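PDB 3H2S: putative NADH-flavin reductase from Lactobacillus casei ATCC 334, which binds NADPH in a Rossmann-type fold and probably works as an NAD(P)H-dependent oxidoreductase. Local coordinates for residues Glu160-Gly165 with Ser185-Gly190; Ser169-Lys174 with Val211-Asp216; Ile154-Ser159 with Gly190-Ala195. One frame throughout, in Å; residues are numbered along the deposited sequence.

Interaction 1 of 3, residues Glu160-Gly165 with Ser185-Gly190; sequences EAFPSG and SHITTG. With NDP (NADPH dihydro-nicotinamide-adenine-dinucleotide phosphate), chain C.
The ring of F162 meets its surroundings at the edge: I187 O lies near the ring plane 3.2 Å from F162 CD1, T188 O also sits at the rim, and F162 CE2 is 3.5 Å from O4D of NADPH. This is the loop after strand 153-158 of the Rossmann fold, paired with the approach to helix 189-201 through one beta bridge, A161 with H186, and further backbone bonds, T189 N to P163 O and G190 N to G165 O. With CG anti to the backbone N (chi1 -165°), the ring runs alongside I187, so that F162 CD1 packs on I187 CG2 at 3.7 Å. Swapping F162 for an alanine removes the ring's contacts with O4D and I187 CG2 and is likely to open a gap between cofactor and I187. E160 O comes within 2.9 Å of the carboxamide N7N of NADPH. A161 makes both bonds of the bridge, its O accepting from I187 N and its N donating to S185 O. S185 OG accepts from E160 N at 3.1 Å and is also hydrogen-bonded to L178 O. Beyond the N-cap residue T188, T189 OG1 accepts from G165 N at 3.2 Å and shares a water with G165 O.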
ATOM      1  N   GLU A 160      -5.394 -11.374 -22.229  1.00 22.76           N
ATOM      2  CA  GLU A 160      -4.273 -10.640 -22.801  1.00 22.10           C
ATOM      3  C   GLU A 160      -4.735  -9.399 -23.570  1.00 20.36           C
ATOM      4  O   GLU A 160      -4.066  -8.354 -23.548  1.00 20.36           O
ATOM      5  CB  GLU A 160      -3.477 -11.567 -23.716  1.00 27.28           C
ATOM      6  CG  GLU A 160      -2.811 -10.883 -24.894  1.00 40.47           C
ATOM      7  CD  GLU A 160      -1.478 -11.509 -25.246  1.00 58.37           C
ATOM      8  OE1 GLU A 160      -0.991 -12.350 -24.455  1.00 63.25           O
ATOM      9  OE2 GLU A 160      -0.905 -11.142 -26.297  1.00 64.56           O
ATOM     10  N   ALA A 161      -5.877  -9.507 -24.245  1.00 11.72           N
ATOM     11  CA  ALA A 161      -6.398  -8.386 -25.026  1.00 11.05           C
ATOM     12  C   ALA A 161      -7.665  -7.825 -24.396  1.00 10.49           C
ATOM     13  O   ALA A 161      -8.591  -8.570 -24.093  1.00 10.42           O
ATOM     14  CB  ALA A 161      -6.654  -8.805 -26.481  1.00 12.53           C
ATOM     15  N   PHE A 162      -7.722  -6.501 -24.250  1.00  8.73           N
ATOM     16  CA  PHE A 162      -8.857  -5.845 -23.586  1.00  9.58           C
ATOM     17  C   PHE A 162      -9.503  -4.774 -24.500  1.00  7.21           C
ATOM     18  O   PHE A 162      -9.558  -3.586 -24.155  1.00 11.47           O
ATOM     19  CB  PHE A 162      -8.367  -5.229 -22.264  1.00  9.17           C
ATOM     20  CG  PHE A 162      -9.464  -4.827 -21.318  1.00 12.04           C
ATOM     21  CD1 PHE A 162     -10.777  -5.228 -21.523  1.00  9.48           C
ATOM     22  CD2 PHE A 162      -9.167  -4.049 -20.201  1.00 16.73           C
ATOM     23  CE1 PHE A 162     -11.770  -4.881 -20.616  1.00 11.05           C
ATOM     24  CE2 PHE A 162     -10.146  -3.686 -19.300  1.00 11.65           C
ATOM     25  CZ  PHE A 162     -11.460  -4.087 -19.519  1.00 12.64           C
ATOM     26  N   PRO A 163     -10.017  -5.198 -25.663  1.00  8.85           N
ATOM     27  CA  PRO A 163     -10.580  -4.270 -26.642  1.00 10.72           C
ATOM     28  C   PRO A 163     -11.911  -3.664 -26.183  1.00 11.55           C
ATOM     29  O   PRO A 163     -12.635  -4.260 -25.377  1.00 10.41           O
ATOM     30  CB  PRO A 163     -10.818  -5.169 -27.867  1.00 11.58           C
ATOM     31  CG  PRO A 163     -11.003  -6.533 -27.286  1.00 10.00           C
ATOM     32  CD  PRO A 163     -10.040  -6.591 -26.152  1.00  7.79           C
ATOM     33  N   SER A 164     -12.254  -2.504 -26.730  1.00 13.09           N
ATOM     34  CA  SER A 164     -13.576  -1.933 -26.510  1.00 15.20           C
ATOM     35  C   SER A 164     -14.603  -2.746 -27.275  1.00 12.68           C
ATOM     36  O   SER A 164     -14.311  -3.258 -28.350  1.00 14.83           O
ATOM     37  CB  SER A 164     -13.611  -0.481 -26.990  1.00 16.43           C
ATOM     38  OG  SER A 164     -14.947  -0.038 -27.133  1.00 24.58           O
ATOM     39  N   GLY A 165     -15.747  -3.008 -26.653  1.00 12.66           N
ATOM     40  CA  GLY A 165     -16.813  -3.715 -27.354  1.00 13.15           C
ATOM     41  C   GLY A 165     -18.017  -3.975 -26.473  1.00 11.59           C
ATOM     42  O   GLY A 165     -17.902  -3.953 -25.256  1.00  9.68           O
ATOM     43  N   SER A 185      -6.829 -14.702 -26.780  1.00 17.66           N
ATOM     44  CA  SER A 185      -7.169 -14.421 -25.400  1.00 15.02           C
ATOM     45  C   SER A 185      -7.633 -12.968 -25.293  1.00 12.62           C
ATOM     46  O   SER A 185      -6.826 -12.050 -25.401  1.00 12.08           O
ATOM     47  CB  SER A 185      -5.942 -14.675 -24.520  1.00 16.55           C
ATOM     48  OG  SER A 185      -6.173 -14.244 -23.198  1.00 19.06           O
ATOM     49  N   HIS A 186      -8.949 -12.764 -25.208  1.00 12.38           N
ATOM     50  CA  HIS A 186      -9.492 -11.410 -25.225  1.00 11.68           C
ATOM     51  C   HIS A 186     -10.777 -11.295 -24.421  1.00 12.89           C
ATOM     52  O   HIS A 186     -11.505 -12.276 -24.242  1.00 11.93           O
ATOM     53  CB  HIS A 186      -9.718 -10.920 -26.664  1.00 12.72           C
ATOM     54  CG  HIS A 186     -10.466 -11.894 -27.526  1.00 19.11           C
ATOM     55  ND1 HIS A 186     -11.832 -12.048 -27.460  1.00 15.30           N
ATOM     56  CD2 HIS A 186     -10.026 -12.829 -28.404  1.00 21.74           C
ATOM     57  CE1 HIS A 186     -12.212 -12.966 -28.329  1.00 19.18           C
ATOM     58  NE2 HIS A 186     -11.133 -13.470 -28.902  1.00 22.01           N
ATOM     59  N   ILE A 187     -11.005 -10.097 -23.890  1.00 11.31           N
ATOM     60  CA  ILE A 187     -12.244  -9.756 -23.212  1.00  9.37           C
ATOM     61  C   ILE A 187     -12.607  -8.320 -23.580  1.00  8.74           C
ATOM     62  O   ILE A 187     -11.742  -7.450 -23.587  1.00  9.48           O
ATOM     63  CB  ILE A 187     -12.092  -9.875 -21.673  1.00  9.27           C
ATOM     64  CG1 ILE A 187     -13.401  -9.492 -20.967  1.00 11.94           C
ATOM     65  CG2 ILE A 187     -10.984  -8.950 -21.175  1.00  9.00           C
ATOM     66  CD1 ILE A 187     -14.350 -10.639 -20.754  1.00 11.09           C
ATOM     67  N   THR A 188     -13.858  -8.097 -23.977  1.00  6.83           N
ATOM     68  CA  THR A 188     -14.329  -6.748 -24.267  1.00  7.28           C
ATOM     69  C   THR A 188     -14.607  -5.951 -22.997  1.00  8.33           C
ATOM     70  O   THR A 188     -14.876  -6.520 -21.931  1.00  6.35           O
ATOM     71  CB  THR A 188     -15.588  -6.745 -25.170  1.00 10.85           C
ATOM     72  OG1 THR A 188     -16.689  -7.368 -24.471  1.00 10.95           O
ATOM     73  CG2 THR A 188     -15.312  -7.511 -26.468  1.00 10.40           C
ATOM     74  N   THR A 189     -14.575  -4.627 -23.124  1.00  7.37           N
ATOM     75  CA  THR A 189     -14.991  -3.763 -22.030  1.00  9.30           C
ATOM     76  C   THR A 189     -16.417  -4.091 -21.570  1.00  6.89           C
ATOM     77  O   THR A 189     -16.712  -4.053 -20.380  1.00  8.07           O
ATOM     78  CB  THR A 189     -14.877  -2.266 -22.413  1.00  9.59           C
ATOM     79  OG1 THR A 189     -15.548  -2.041 -23.649  1.00  9.02           O
ATOM     80  CG2 THR A 189     -13.421  -1.868 -22.580  1.00 11.67           C
ATOM     81  N   GLY A 190     -17.298  -4.435 -22.511  1.00  7.25           N
ATOM     82  CA  GLY A 190     -18.671  -4.801 -22.160  1.00  7.16           C
ATOM     83  C   GLY A 190     -18.747  -6.059 -21.310  1.00  8.57           C
ATOM     84  O   GLY A 190     -19.456  -6.098 -20.302  1.00  8.45           O
TER
HETATM   85  PA  NDP C 301      -8.341   4.007 -19.503  1.00 15.04           P
HETATM   86  O1A NDP C 301      -6.928   4.361 -20.050  1.00 12.73           O
HETATM   87  O2A NDP C 301      -9.493   4.044 -20.447  1.00  9.47           O
HETATM   88  O5B NDP C 301      -8.390   5.281 -18.387  1.00 29.10           O
HETATM   89  C5B NDP C 301      -8.730   4.743 -17.083  1.00 25.25           C
HETATM   90  C4B NDP C 301      -9.197   5.905 -16.123  1.00 12.08           C
HETATM   91  O4B NDP C 301      -8.061   6.383 -15.429  1.00 10.89           O
HETATM   92  C3B NDP C 301      -9.756   7.148 -16.894  1.00 14.19           C
HETATM   93  O3B NDP C 301     -11.015   7.399 -16.352  1.00 15.92           O
HETATM   94  C2B NDP C 301      -8.719   8.280 -16.505  1.00 13.50           C
HETATM   95  O2B NDP C 301      -9.204   9.573 -16.422  1.00 15.08           O
HETATM   96  C1B NDP C 301      -8.275   7.728 -15.115  1.00 11.85           C
HETATM   97  N9A NDP C 301      -6.969   8.287 -14.728  1.00 13.22           N
HETATM   98  C8A NDP C 301      -5.750   8.009 -15.400  1.00 16.22           C
HETATM   99  N7A NDP C 301      -4.698   8.611 -14.839  1.00 16.77           N
HETATM  100  C5A NDP C 301      -5.242   9.291 -13.728  1.00 17.08           C
HETATM  101  C6A NDP C 301      -4.602  10.073 -12.751  1.00 14.64           C
HETATM  102  N6A NDP C 301      -3.260  10.283 -12.857  1.00 19.27           N
HETATM  103  N1A NDP C 301      -5.386  10.846 -11.915  1.00 15.62           N
HETATM  104  C2A NDP C 301      -6.719  10.550 -11.882  1.00 10.46           C
HETATM  105  N3A NDP C 301      -7.424   9.660 -12.643  1.00 17.66           N
HETATM  106  C4A NDP C 301      -6.648   9.097 -13.631  1.00 16.10           C
HETATM  107  O3  NDP C 301      -8.050   2.516 -19.078  1.00 13.94           O
HETATM  108  PN  NDP C 301      -8.636   1.024 -19.334  1.00 12.69           P
HETATM  109  O1N NDP C 301     -10.165   1.069 -19.154  1.00  9.79           O
HETATM  110  O2N NDP C 301      -8.212   0.719 -20.738  1.00 13.11           O
HETATM  111  O5D NDP C 301      -8.066  -0.033 -18.228  1.00 14.73           O
HETATM  112  C5D NDP C 301      -8.760  -0.307 -17.007  1.00 12.53           C
HETATM  113  C4D NDP C 301      -7.949  -1.376 -16.252  1.00  9.36           C
HETATM  114  O4D NDP C 301      -7.722  -2.415 -17.189  1.00 12.34           O
HETATM  115  C3D NDP C 301      -6.566  -0.959 -15.670  1.00 11.45           C
HETATM  116  O3D NDP C 301      -6.323  -1.636 -14.492  1.00 11.90           O
HETATM  117  C2D NDP C 301      -5.614  -1.393 -16.844  1.00 15.02           C
HETATM  118  O2D NDP C 301      -4.328  -1.706 -16.371  1.00 14.55           O
HETATM  119  C1D NDP C 301      -6.350  -2.723 -17.237  1.00  9.92           C
HETATM  120  N1N NDP C 301      -5.863  -3.242 -18.514  1.00 14.14           N
HETATM  121  C2N NDP C 301      -5.132  -4.502 -18.459  1.00 13.62           C
HETATM  122  C3N NDP C 301      -4.435  -4.894 -19.762  1.00 15.60           C
HETATM  123  C7N NDP C 301      -4.170  -6.389 -19.777  1.00 22.49           C
HETATM  124  O7N NDP C 301      -3.781  -6.946 -18.760  1.00 27.19           O
HETATM  125  N7N NDP C 301      -4.214  -7.063 -20.989  1.00 28.15           N
HETATM  126  C4N NDP C 301      -4.965  -4.354 -21.075  1.00 14.22           C
HETATM  127  C5N NDP C 301      -5.439  -2.924 -21.015  1.00 14.98           C
HETATM  128  C6N NDP C 301      -5.969  -2.403 -19.698  1.00 14.77           C
HETATM  129  P2B NDP C 301      -9.455  10.450 -17.773  1.00 18.35           P
HETATM  130  O1X NDP C 301     -10.692   9.856 -18.538  1.00 18.31           O
HETATM  131  O2X NDP C 301      -9.961  11.859 -17.288  1.00 16.22           O
HETATM  132  O3X NDP C 301      -8.251  10.502 -18.650  1.00 21.30           O
HETATM  133  O   HOH W   1     -18.116  -0.945 -23.927  1.00 31.87           O

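Interaction 2 of 3, residues Ser169-Lys174 with Val211-Asp216; sequences SYVAGK and VVRDAD
V171 and R213 face each other as a hydrogen-bonded pair of the antiparallel ladder between strands 170-173 and 209-214, the outer end of the Rossmann sheet. V171 N donates to R213 O at 2.8 Å, and R213 N returns the bond to V171 O at 2.9 Å. On the same face V171 CG2 lies over one face of the R213 guanidinium, displaced toward its rim. The arginine gets there because CG stands between the backbone N and the carbonyl carbon (chi1 71°) and the chain then runs extended to NE; NH1 donates to D214 O at 2.9 Å, which helps fix the group's rotation. On the opposite face V212 CG1 touches both A172 CB, at 4.0 Å, and Y170 CD1, at 3.8 Å, the tyrosine crossing the valine obliquely. Past the ladder, A215 N donates to S169 O at 2.9 Å from well above the carbonyl plane. At the other end V211 N reaches G173 O at 3.2 Å, with a C=O...N angle of only 111°. Further out, Y170 OH is hydrogen-bonded to D198 of helix 189-201, and the D214 carboxylate holds H186 ND1 through OD2 and N191 ND2 through OD1.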
ATOM      1  N   SER A 169     -21.155 -12.636 -23.713  1.00 14.54           N
ATOM      2  CA  SER A 169     -21.074 -13.482 -22.514  1.00 14.77           C
ATOM      3  C   SER A 169     -19.596 -13.623 -22.182  1.00 12.20           C
ATOM      4  O   SER A 169     -18.747 -13.459 -23.064  1.00 15.02           O
ATOM      5  CB  SER A 169     -21.649 -14.889 -22.775  1.00 14.88           C
ATOM      6  OG  SER A 169     -23.049 -14.862 -22.930  1.00 25.56           O
ATOM      7  N   TYR A 170     -19.292 -14.024 -20.949  1.00 12.40           N
ATOM      8  CA  TYR A 170     -17.906 -14.292 -20.576  1.00 10.79           C
ATOM      9  C   TYR A 170     -17.710 -15.671 -19.955  1.00 13.47           C
ATOM     10  O   TYR A 170     -18.674 -16.334 -19.521  1.00 13.20           O
ATOM     11  CB  TYR A 170     -17.339 -13.184 -19.674  1.00 10.71           C
ATOM     12  CG  TYR A 170     -17.924 -13.176 -18.284  1.00 10.22           C
ATOM     13  CD1 TYR A 170     -17.454 -14.048 -17.298  1.00  9.47           C
ATOM     14  CD2 TYR A 170     -19.014 -12.374 -17.981  1.00 11.34           C
ATOM     15  CE1 TYR A 170     -18.043 -14.094 -16.045  1.00 14.46           C
ATOM     16  CE2 TYR A 170     -19.642 -12.454 -16.750  1.00 14.83           C
ATOM     17  CZ  TYR A 170     -19.150 -13.308 -15.785  1.00  9.32           C
ATOM     18  OH  TYR A 170     -19.725 -13.328 -14.532  1.00 11.40           O
ATOM     19  N   VAL A 171     -16.475 -16.152 -20.040  1.00 12.88           N
ATOM     20  CA  VAL A 171     -16.052 -17.364 -19.335  1.00 12.83           C
ATOM     21  C   VAL A 171     -15.026 -16.992 -18.266  1.00 13.00           C
ATOM     22  O   VAL A 171     -14.173 -16.139 -18.490  1.00 13.86           O
ATOM     23  CB  VAL A 171     -15.415 -18.371 -20.303  1.00 14.43           C
ATOM     24  CG1 VAL A 171     -14.884 -19.589 -19.527  1.00 15.69           C
ATOM     25  CG2 VAL A 171     -16.430 -18.812 -21.358  1.00 17.50           C
ATOM     26  N   ALA A 172     -15.128 -17.594 -17.089  1.00 13.01           N
ATOM     27  CA  ALA A 172     -14.242 -17.214 -15.987  1.00 11.91           C
ATOM     28  C   ALA A 172     -13.285 -18.333 -15.578  1.00 10.69           C
ATOM     29  O   ALA A 172     -13.607 -19.515 -15.692  1.00 15.59           O
ATOM     30  CB  ALA A 172     -15.041 -16.722 -14.791  1.00 11.67           C
ATOM     31  N   GLY A 173     -12.099 -17.948 -15.120  1.00 11.66           N
ATOM     32  CA  GLY A 173     -11.165 -18.883 -14.510  1.00 11.76           C
ATOM     33  C   GLY A 173     -10.549 -18.259 -13.274  1.00 12.66           C
ATOM     34  O   GLY A 173     -11.124 -17.343 -12.677  1.00 11.93           O
ATOM     35  N   LYS A 174      -9.406 -18.791 -12.855  1.00 12.08           N
ATOM     36  CA  LYS A 174      -8.796 -18.400 -11.588  1.00 16.17           C
ATOM     37  C   LYS A 174      -7.506 -17.624 -11.855  1.00 15.91           C
ATOM     38  O   LYS A 174      -7.541 -16.403 -11.963  1.00 16.03           O
ATOM     39  CB  LYS A 174      -8.523 -19.629 -10.711  1.00 18.84           C
ATOM     40  CG  LYS A 174      -9.767 -20.413 -10.340  1.00 26.62           C
ATOM     41  CD  LYS A 174      -9.589 -21.903 -10.600  1.00 41.13           C
ATOM     42  CE  LYS A 174     -10.940 -22.605 -10.735  1.00 48.22           C
ATOM     43  NZ  LYS A 174     -10.828 -24.070 -10.477  1.00 55.10           N
ATOM     44  N   VAL A 211     -10.033 -14.527 -13.589  1.00 10.03           N
ATOM     45  CA  VAL A 211      -9.693 -13.979 -14.904  1.00  8.98           C
ATOM     46  C   VAL A 211     -10.905 -14.234 -15.787  1.00 11.51           C
ATOM     47  O   VAL A 211     -11.568 -15.259 -15.641  1.00 10.40           O
ATOM     48  CB  VAL A 211      -8.470 -14.687 -15.517  1.00 10.48           C
ATOM     49  CG1 VAL A 211      -8.642 -16.214 -15.493  1.00 12.13           C
ATOM     50  CG2 VAL A 211      -8.203 -14.197 -16.936  1.00 10.25           C
ATOM     51  N   VAL A 212     -11.155 -13.341 -16.737  1.00  9.81           N
ATOM     52  CA  VAL A 212     -12.309 -13.517 -17.623  1.00 10.29           C
ATOM     53  C   VAL A 212     -11.942 -13.358 -19.092  1.00 12.43           C
ATOM     54  O   VAL A 212     -11.081 -12.551 -19.432  1.00  8.68           O
ATOM     55  CB  VAL A 212     -13.468 -12.565 -17.248  1.00  9.26           C
ATOM     56  CG1 VAL A 212     -14.071 -12.989 -15.924  1.00  8.99           C
ATOM     57  CG2 VAL A 212     -12.985 -11.127 -17.161  1.00 10.17           C
ATOM     58  N   ARG A 213     -12.582 -14.146 -19.956  1.00 12.12           N
ATOM     59  CA  ARG A 213     -12.450 -13.954 -21.396  1.00 11.48           C
ATOM     60  C   ARG A 213     -13.832 -13.911 -22.046  1.00 11.88           C
ATOM     61  O   ARG A 213     -14.826 -14.357 -21.452  1.00 11.06           O
ATOM     62  CB  ARG A 213     -11.613 -15.078 -22.018  1.00 11.84           C
ATOM     63  CG  ARG A 213     -12.320 -16.441 -22.045  1.00 13.04           C
ATOM     64  CD  ARG A 213     -11.564 -17.414 -22.938  1.00 10.40           C
ATOM     65  NE  ARG A 213     -12.050 -18.787 -22.825  1.00 18.15           N
ATOM     66  CZ  ARG A 213     -13.025 -19.310 -23.570  1.00 20.31           C
ATOM     67  NH1 ARG A 213     -13.729 -18.546 -24.397  1.00 16.42           N
ATOM     68  NH2 ARG A 213     -13.349 -20.592 -23.431  1.00 19.97           N
ATOM     69  N   ASP A 214     -13.880 -13.427 -23.286  1.00 12.20           N
ATOM     70  CA  ASP A 214     -15.104 -13.473 -24.070  1.00 11.62           C
ATOM     71  C   ASP A 214     -15.491 -14.930 -24.291  1.00 13.23           C
ATOM     72  O   ASP A 214     -14.637 -15.760 -24.613  1.00 13.01           O
ATOM     73  CB  ASP A 214     -14.908 -12.803 -25.431  1.00 12.85           C
ATOM     74  CG  ASP A 214     -14.683 -11.309 -25.329  1.00 15.86           C
ATOM     75  OD1 ASP A 214     -15.205 -10.683 -24.372  1.00 11.00           O
ATOM     76  OD2 ASP A 214     -14.034 -10.753 -26.248  1.00 16.34           O
ATOM     77  N   ALA A 215     -16.790 -15.203 -24.250  1.00 17.18           N
ATOM     78  CA  ALA A 215     -17.302 -16.545 -24.566  1.00 21.20           C
ATOM     79  C   ALA A 215     -17.336 -16.756 -26.071  1.00 25.58           C
ATOM     80  O   ALA A 215     -17.136 -15.815 -26.844  1.00 24.44           O
ATOM     81  CB  ALA A 215     -18.688 -16.743 -23.978  1.00 19.96           C
ATOM     82  N   ASP A 216     -17.590 -17.998 -26.474  1.00 29.85           N
ATOM     83  CA  ASP A 216     -17.590 -18.383 -27.880  1.00 38.22           C
ATOM     84  C   ASP A 216     -19.001 -18.786 -28.308  1.00 41.77           C
ATOM     85  O   ASP A 216     -19.993 -18.139 -27.957  1.00 43.25           O
ATOM     86  CB  ASP A 216     -16.616 -19.541 -28.101  1.00 36.31           C
TER

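Interaction 3 of 3, residues Ile154-Ser159 with Gly190-Ala195; sequences IGISPS and GNMALA
M192, a selenomethionine, is the first residue that helix 189-201 turns toward I156 and P158 of segment 154-159, and it carries most of the contact. Its CG is anti to the backbone N (chi1 174°), then the chain bends at both following torsions, bringing SE to 3.6 Å from I156 CG2, the two side chains overlapping as they run opposite ways. The methyl CE carries on across the proline, 3.7 Å from P158 CA and 3.9 Å from P158 CB. Here a helix lies against the sheet of a Rossmann fold, in a beta-alpha-beta crossover that runs from strand 153-158 through helix 189-201 to its parallel neighbour 209-214, with strand 170-173 inserted on the way. The segment axes are 10.4 Å apart at 160°. V212 of strand 209-214 also touches M192, and P158 also touches the bound NADPH, while helix 11-22 covers another face of helix 189-201. One turn after M192 comes A195, whose CB points toward the strand and whose backbone O lies 4.2 Å from I156 CD1.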
ATOM      1  N   ILE A 154     -12.102  -7.789  -4.353  1.00  7.58           N
ATOM      2  CA  ILE A 154     -12.201  -8.807  -5.378  1.00  9.70           C
ATOM      3  C   ILE A 154     -11.289  -8.382  -6.537  1.00  8.67           C
ATOM      4  O   ILE A 154     -11.315  -7.232  -6.969  1.00  8.81           O
ATOM      5  CB  ILE A 154     -13.641  -8.950  -5.908  1.00  9.51           C
ATOM      6  CG1 ILE A 154     -14.607  -9.393  -4.803  1.00 11.32           C
ATOM      7  CG2 ILE A 154     -13.697  -9.947  -7.076  1.00 10.92           C
ATOM      8  CD1 ILE A 154     -16.072  -9.165  -5.177  1.00 14.69           C
ATOM      9  N   GLY A 155     -10.415  -9.286  -6.976  1.00  8.58           N
ATOM     10  CA  GLY A 155      -9.560  -8.998  -8.123  1.00  7.89           C
ATOM     11  C   GLY A 155     -10.048  -9.678  -9.389  1.00  8.58           C
ATOM     12  O   GLY A 155     -10.467 -10.845  -9.366  1.00 10.39           O
ATOM     13  N   ILE A 156     -10.084  -8.922 -10.486  1.00  9.12           N
ATOM     14  CA  ILE A 156     -10.408  -9.488 -11.783  1.00 10.25           C
ATOM     15  C   ILE A 156      -9.375  -9.062 -12.825  1.00  9.91           C
ATOM     16  O   ILE A 156      -9.184  -7.862 -13.097  1.00  9.12           O
ATOM     17  CB  ILE A 156     -11.809  -9.059 -12.280  1.00 10.64           C
ATOM     18  CG1 ILE A 156     -12.877  -9.372 -11.235  1.00 10.96           C
ATOM     19  CG2 ILE A 156     -12.127  -9.751 -13.604  1.00 11.42           C
ATOM     20  CD1 ILE A 156     -14.276  -8.908 -11.632  1.00 15.59           C
ATOM     21  N   SER A 157      -8.708 -10.056 -13.403  1.00 11.60           N
ATOM     22  CA  SER A 157      -7.733  -9.800 -14.456  1.00  9.05           C
ATOM     23  C   SER A 157      -8.425  -9.992 -15.792  1.00 11.47           C
ATOM     24  O   SER A 157      -9.184 -10.962 -15.967  1.00  8.03           O
ATOM     25  CB  SER A 157      -6.548 -10.766 -14.347  1.00 11.87           C
ATOM     26  OG  SER A 157      -5.688 -10.405 -13.286  1.00 11.65           O
ATOM     27  N   PRO A 158      -8.100  -9.123 -16.766  1.00 11.30           N
ATOM     28  CA  PRO A 158      -8.498  -9.329 -18.139  1.00  8.78           C
ATOM     29  C   PRO A 158      -7.701 -10.472 -18.756  1.00 10.23           C
ATOM     30  O   PRO A 158      -6.637 -10.823 -18.262  1.00  9.92           O
ATOM     31  CB  PRO A 158      -8.145  -7.996 -18.831  1.00 13.46           C
ATOM     32  CG  PRO A 158      -7.687  -7.051 -17.731  1.00 19.19           C
ATOM     33  CD  PRO A 158      -7.256  -7.918 -16.597  1.00 11.53           C
ATOM     34  N   SER A 159      -8.159 -10.960 -19.895  1.00 16.05           N
ATOM     35  CA  SER A 159      -7.315 -11.728 -20.799  1.00 20.39           C
ATOM     36  C   SER A 159      -6.256 -10.807 -21.399  1.00 20.91           C
ATOM     37  O   SER A 159      -6.319  -9.588 -21.237  1.00 24.87           O
ATOM     38  CB  SER A 159      -8.169 -12.313 -21.917  1.00 21.60           C
ATOM     39  OG  SER A 159      -9.211 -13.101 -21.372  1.00 20.46           O
ATOM     40  N   GLY A 190     -17.298  -4.435 -22.511  1.00  7.25           N
ATOM     41  CA  GLY A 190     -18.671  -4.801 -22.160  1.00  7.16           C
ATOM     42  C   GLY A 190     -18.747  -6.059 -21.310  1.00  8.57           C
ATOM     43  O   GLY A 190     -19.456  -6.098 -20.302  1.00  8.45           O
ATOM     44  N   ASN A 191     -17.969  -7.069 -21.678  1.00  7.49           N
ATOM     45  CA  ASN A 191     -17.972  -8.346 -20.954  1.00  7.63           C
ATOM     46  C   ASN A 191     -17.275  -8.298 -19.595  1.00  9.28           C
ATOM     47  O   ASN A 191     -17.783  -8.848 -18.604  1.00  8.62           O
ATOM     48  CB  ASN A 191     -17.372  -9.454 -21.828  1.00  6.59           C
ATOM     49  CG  ASN A 191     -18.392 -10.058 -22.754  1.00 12.18           C
ATOM     50  OD1 ASN A 191     -19.581 -10.075 -22.436  1.00 13.99           O
ATOM     51  ND2 ASN A 191     -17.964 -10.426 -23.963  1.00 15.51           N
HETATM   52  N   MSE A 192     -16.218  -7.493 -19.513  1.00  6.94           N
HETATM   53  CA  MSE A 192     -15.627  -7.163 -18.224  1.00  6.41           C
HETATM   54  C   MSE A 192     -16.666  -6.498 -17.323  1.00  5.12           C
HETATM   55  O   MSE A 192     -16.753  -6.819 -16.135  1.00  6.68           O
HETATM   56  CB  MSE A 192     -14.393  -6.254 -18.398  1.00  5.88           C
HETATM   57  CG  MSE A 192     -13.818  -5.758 -17.080  1.00  9.74           C
HETATM   58 SE   MSE A 192     -13.132  -7.216 -15.939  1.00 19.30          SE
HETATM   59  CE  MSE A 192     -11.518  -7.639 -16.952  1.00  9.51           C
ATOM     60  N   ALA A 193     -17.459  -5.589 -17.886  1.00  7.48           N
ATOM     61  CA  ALA A 193     -18.518  -4.945 -17.111  1.00  8.24           C
ATOM     62  C   ALA A 193     -19.529  -5.975 -16.575  1.00  6.81           C
ATOM     63  O   ALA A 193     -19.949  -5.883 -15.423  1.00  7.97           O
ATOM     64  CB  ALA A 193     -19.239  -3.862 -17.938  1.00  9.70           C
ATOM     65  N   LEU A 194     -19.940  -6.915 -17.425  1.00  8.70           N
ATOM     66  CA  LEU A 194     -20.815  -8.012 -16.990  1.00  8.38           C
ATOM     67  C   LEU A 194     -20.219  -8.728 -15.789  1.00  7.94           C
ATOM     68  O   LEU A 194     -20.913  -9.000 -14.812  1.00  7.88           O
ATOM     69  CB  LEU A 194     -21.042  -9.040 -18.115  1.00 11.63           C
ATOM     70  CG  LEU A 194     -21.908  -8.683 -19.326  1.00 16.03           C
ATOM     71  CD1 LEU A 194     -22.184  -9.943 -20.154  1.00 14.04           C
ATOM     72  CD2 LEU A 194     -23.210  -8.013 -18.902  1.00 16.57           C
ATOM     73  N   ALA A 195     -18.954  -9.116 -15.916  1.00  7.82           N
ATOM     74  CA  ALA A 195     -18.259  -9.880 -14.873  1.00  9.46           C
ATOM     75  C   ALA A 195     -18.167  -9.107 -13.556  1.00  7.67           C
ATOM     76  O   ALA A 195     -18.317  -9.666 -12.483  1.00  8.82           O
ATOM     77  CB  ALA A 195     -16.849 -10.296 -15.368  1.00  7.77           C
TER

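Overall arrangement
The three contacts sit close together toward the edge of the Rossmann sheet that ends in strand 170-173, their centres 8 to 10 Å apart. Interactions 1 and 3 share G190 and helix 189-201, and interaction 1 is nested inside the loop that interaction 3 closes. Interaction 2 alternates with both along the chain; its strand 209-214 lies next to strand 153-158 of interaction 3. Direct links knit them: D214 OD1 reaches T188 N in interaction 1 and N191 ND2 in interaction 3, while V212 O meets S159 OG. Strand 153-158, its following loop and helix 189-201 are thereby tied to the edge of the sheet, and through E160, F162, P158 and S159 the cluster also borders the NADPH pocket.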